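Local coordinates for protein Phikz039 (Pseudomonas phage phikz, PDB 3ZBQ) that is a phage-encoded tubulin-like protein of the tubulin/FtsZ family that binds guanosine-5'-diphosphate, at residues L189-N194 with A243-D248. Sequence-based numbering, arbitrary orientation.
Sequences LVILFN and ASLYTD
Leu245 meets Leu192 and Ile191 where the last turn of helix 175-192, the core helix that joins the two domains in the tubulin/FtsZ fold, lies against strand 239-246 of the C-terminal domain. The interface is small, 168 Å² in all, and purely apolar, with no hydrogen bond passing between the two segments. Leu245 supplies the projecting group: its CD1 approaches the helix backbone itself, 3.9 Å from CA of Leu192, and at the same time fits between two neighbouring helical side chains. On one side it meets CG2 of Ile191 at 4.1 Å, on the other CD1 of Leu192. The branch of Ile191 that touches is the short one, held anti to the backbone N, whereas CG1 stands beside that N. Leu192 likewise holds its CG anti to the backbone N (chi1 179°), and with chi2 at 62° this brings CD1 both to Leu245 and to the methyl of Ala243, two residues before Leu245 on the same face of the strand.

Hydrogen bonds hold each backbone separately. Phe193 N bonds to Leu189 O at 2.9 Å and Asn194 N to Ile191 O at 3.1 Å, and the side chain of His197 also reaches Ile191 O. The strand is fixed between its neighbours, Ala243 pairing with Phe278 and Ser244 with Thr262. Around the leucine pair, Phe278 and Ile205 pack on Leu192, and Met276 on Leu245, continuing the hydrophobic layer between helix and sheet. Leu192 CD1 lies equally near CG and CD1 of Leu245, both 4.0 Å away, while Ala243 CB is slightly farther from it at 4.3 Å.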
loop_
_atom_site.group_PDB
_atom_site.type_symbol
_atom_site.label_atom_id
_atom_site.label_comp_id
_atom_site.label_asym_id
_atom_site.label_seq_id
_atom_site.Cartn_x
_atom_site.Cartn_y
_atom_site.Cartn_z
ATOM N N LEU A 189 -8.381 -8.126 -7.670
ATOM C CA LEU A 189 -7.592 -7.283 -8.560
ATOM C C LEU A 189 -6.945 -8.084 -9.687
ATOM O O LEU A 189 -6.989 -7.677 -10.857
ATOM C CB LEU A 189 -6.538 -6.513 -7.753
ATOM C CG LEU A 189 -7.076 -5.334 -6.928
ATOM C CD1 LEU A 189 -5.944 -4.693 -6.117
ATOM C CD2 LEU A 189 -7.763 -4.292 -7.823
ATOM N N VAL A 190 -6.354 -9.226 -9.341
ATOM C CA VAL A 190 -5.754 -10.095 -10.354
ATOM C C VAL A 190 -6.785 -10.489 -11.423
ATOM O O VAL A 190 -6.485 -10.458 -12.621
ATOM C CB VAL A 190 -5.112 -11.338 -9.715
ATOM C CG1 VAL A 190 -4.775 -12.361 -10.774
ATOM C CG2 VAL A 190 -3.856 -10.938 -8.938
ATOM N N ILE A 191 -7.993 -10.854 -10.997
ATOM C CA ILE A 191 -9.085 -11.135 -11.947
ATOM C C ILE A 191 -9.415 -9.908 -12.807
ATOM O O ILE A 191 -9.521 -10.006 -14.050
ATOM C CB ILE A 191 -10.370 -11.612 -11.209
ATOM C CG1 ILE A 191 -10.143 -12.972 -10.538
ATOM C CG2 ILE A 191 -11.567 -11.687 -12.163
ATOM C CD1 ILE A 191 -11.270 -13.397 -9.615
ATOM N N LEU A 192 -9.598 -8.754 -12.163
ATOM C CA LEU A 192 -9.916 -7.523 -12.898
ATOM C C LEU A 192 -8.915 -7.252 -14.009
ATOM O O LEU A 192 -9.293 -6.861 -15.118
ATOM C CB LEU A 192 -9.967 -6.308 -11.960
ATOM C CG LEU A 192 -10.263 -4.968 -12.656
ATOM C CD1 LEU A 192 -11.644 -5.000 -13.328
ATOM C CD2 LEU A 192 -10.159 -3.784 -11.681
ATOM N N PHE A 193 -7.643 -7.505 -13.719
ATOM C CA PHE A 193 -6.552 -7.152 -14.625
ATOM C C PHE A 193 -6.135 -8.283 -15.576
ATOM O O PHE A 193 -5.164 -8.135 -16.322
ATOM C CB PHE A 193 -5.318 -6.745 -13.799
ATOM C CG PHE A 193 -5.508 -5.517 -12.942
ATOM C CD1 PHE A 193 -6.395 -4.513 -13.300
ATOM C CD2 PHE A 193 -4.758 -5.360 -11.772
ATOM C CE1 PHE A 193 -6.553 -3.376 -12.508
ATOM C CE2 PHE A 193 -4.904 -4.217 -10.975
ATOM C CZ PHE A 193 -5.795 -3.227 -11.338
ATOM N N ASN A 194 -6.838 -9.410 -15.555
ATOM C CA ASN A 194 -6.322 -10.591 -16.257
ATOM C C ASN A 194 -6.497 -10.570 -17.794
ATOM O O ASN A 194 -6.039 -11.480 -18.500
ATOM C CB ASN A 194 -6.829 -11.899 -15.624
ATOM C CG ASN A 194 -8.295 -12.212 -15.951
ATOM O OD1 ASN A 194 -8.901 -11.620 -16.847
ATOM N ND2 ASN A 194 -8.862 -13.168 -15.223
ATOM N N ALA A 243 -14.687 0.681 -12.097
ATOM C CA ALA A 243 -14.592 -0.457 -13.009
ATOM C C ALA A 243 -15.475 -1.581 -12.488
ATOM O O ALA A 243 -15.329 -2.006 -11.349
ATOM C CB ALA A 243 -13.163 -0.940 -13.126
ATOM N N SER A 244 -16.372 -2.079 -13.328
ATOM C CA SER A 244 -17.301 -3.115 -12.895
ATOM C C SER A 244 -17.179 -4.377 -13.748
ATOM O O SER A 244 -17.040 -4.298 -14.969
ATOM C CB SER A 244 -18.741 -2.596 -12.937
ATOM O OG SER A 244 -18.924 -1.473 -12.092
ATOM N N LEU A 245 -17.241 -5.537 -13.095
ATOM C CA LEU A 245 -17.326 -6.818 -13.790
ATOM C C LEU A 245 -18.670 -7.482 -13.522
ATOM O O LEU A 245 -19.107 -7.546 -12.378
ATOM C CB LEU A 245 -16.215 -7.753 -13.323
ATOM C CG LEU A 245 -14.800 -7.365 -13.736
ATOM C CD1 LEU A 245 -13.773 -8.335 -13.142
ATOM C CD2 LEU A 245 -14.708 -7.369 -15.243
ATOM N N TYR A 246 -19.314 -7.976 -14.579
ATOM C CA TYR A 246 -20.552 -8.742 -14.446
ATOM C C TYR A 246 -20.382 -10.093 -15.133
ATOM O O TYR A 246 -19.729 -10.180 -16.175
ATOM C CB TYR A 246 -21.712 -7.991 -15.105
ATOM C CG TYR A 246 -21.903 -6.586 -14.588
ATOM C CD1 TYR A 246 -21.195 -5.520 -15.144
ATOM C CD2 TYR A 246 -22.787 -6.321 -13.551
ATOM C CE1 TYR A 246 -21.362 -4.229 -14.674
ATOM C CE2 TYR A 246 -22.964 -5.036 -13.076
ATOM C CZ TYR A 246 -22.246 -3.996 -13.638
ATOM O OH TYR A 246 -22.421 -2.718 -13.165
ATOM N N THR A 247 -20.952 -11.149 -14.555
ATOM C CA THR A 247 -20.993 -12.431 -15.257
ATOM C C THR A 247 -22.223 -12.470 -16.153
ATOM O O THR A 247 -22.288 -13.253 -17.099
ATOM C CB THR A 247 -21.006 -13.627 -14.310
ATOM O OG1 THR A 247 -21.906 -13.373 -13.221
ATOM C CG2 THR A 247 -19.592 -13.900 -13.770
ATOM N N ASP A 248 -23.201 -11.623 -15.838
ATOM C CA ASP A 248 -24.381 -11.457 -16.691
ATOM C C ASP A 248 -24.423 -10.036 -17.257
ATOM O O ASP A 248 -24.676 -9.073 -16.522
ATOM C CB ASP A 248 -25.654 -11.747 -15.895
ATOM C CG ASP A 248 -26.917 -11.690 -16.754
ATOM O OD1 ASP A 248 -26.843 -11.322 -17.950
ATOM O OD2 ASP A 248 -27.990 -12.021 -16.216
#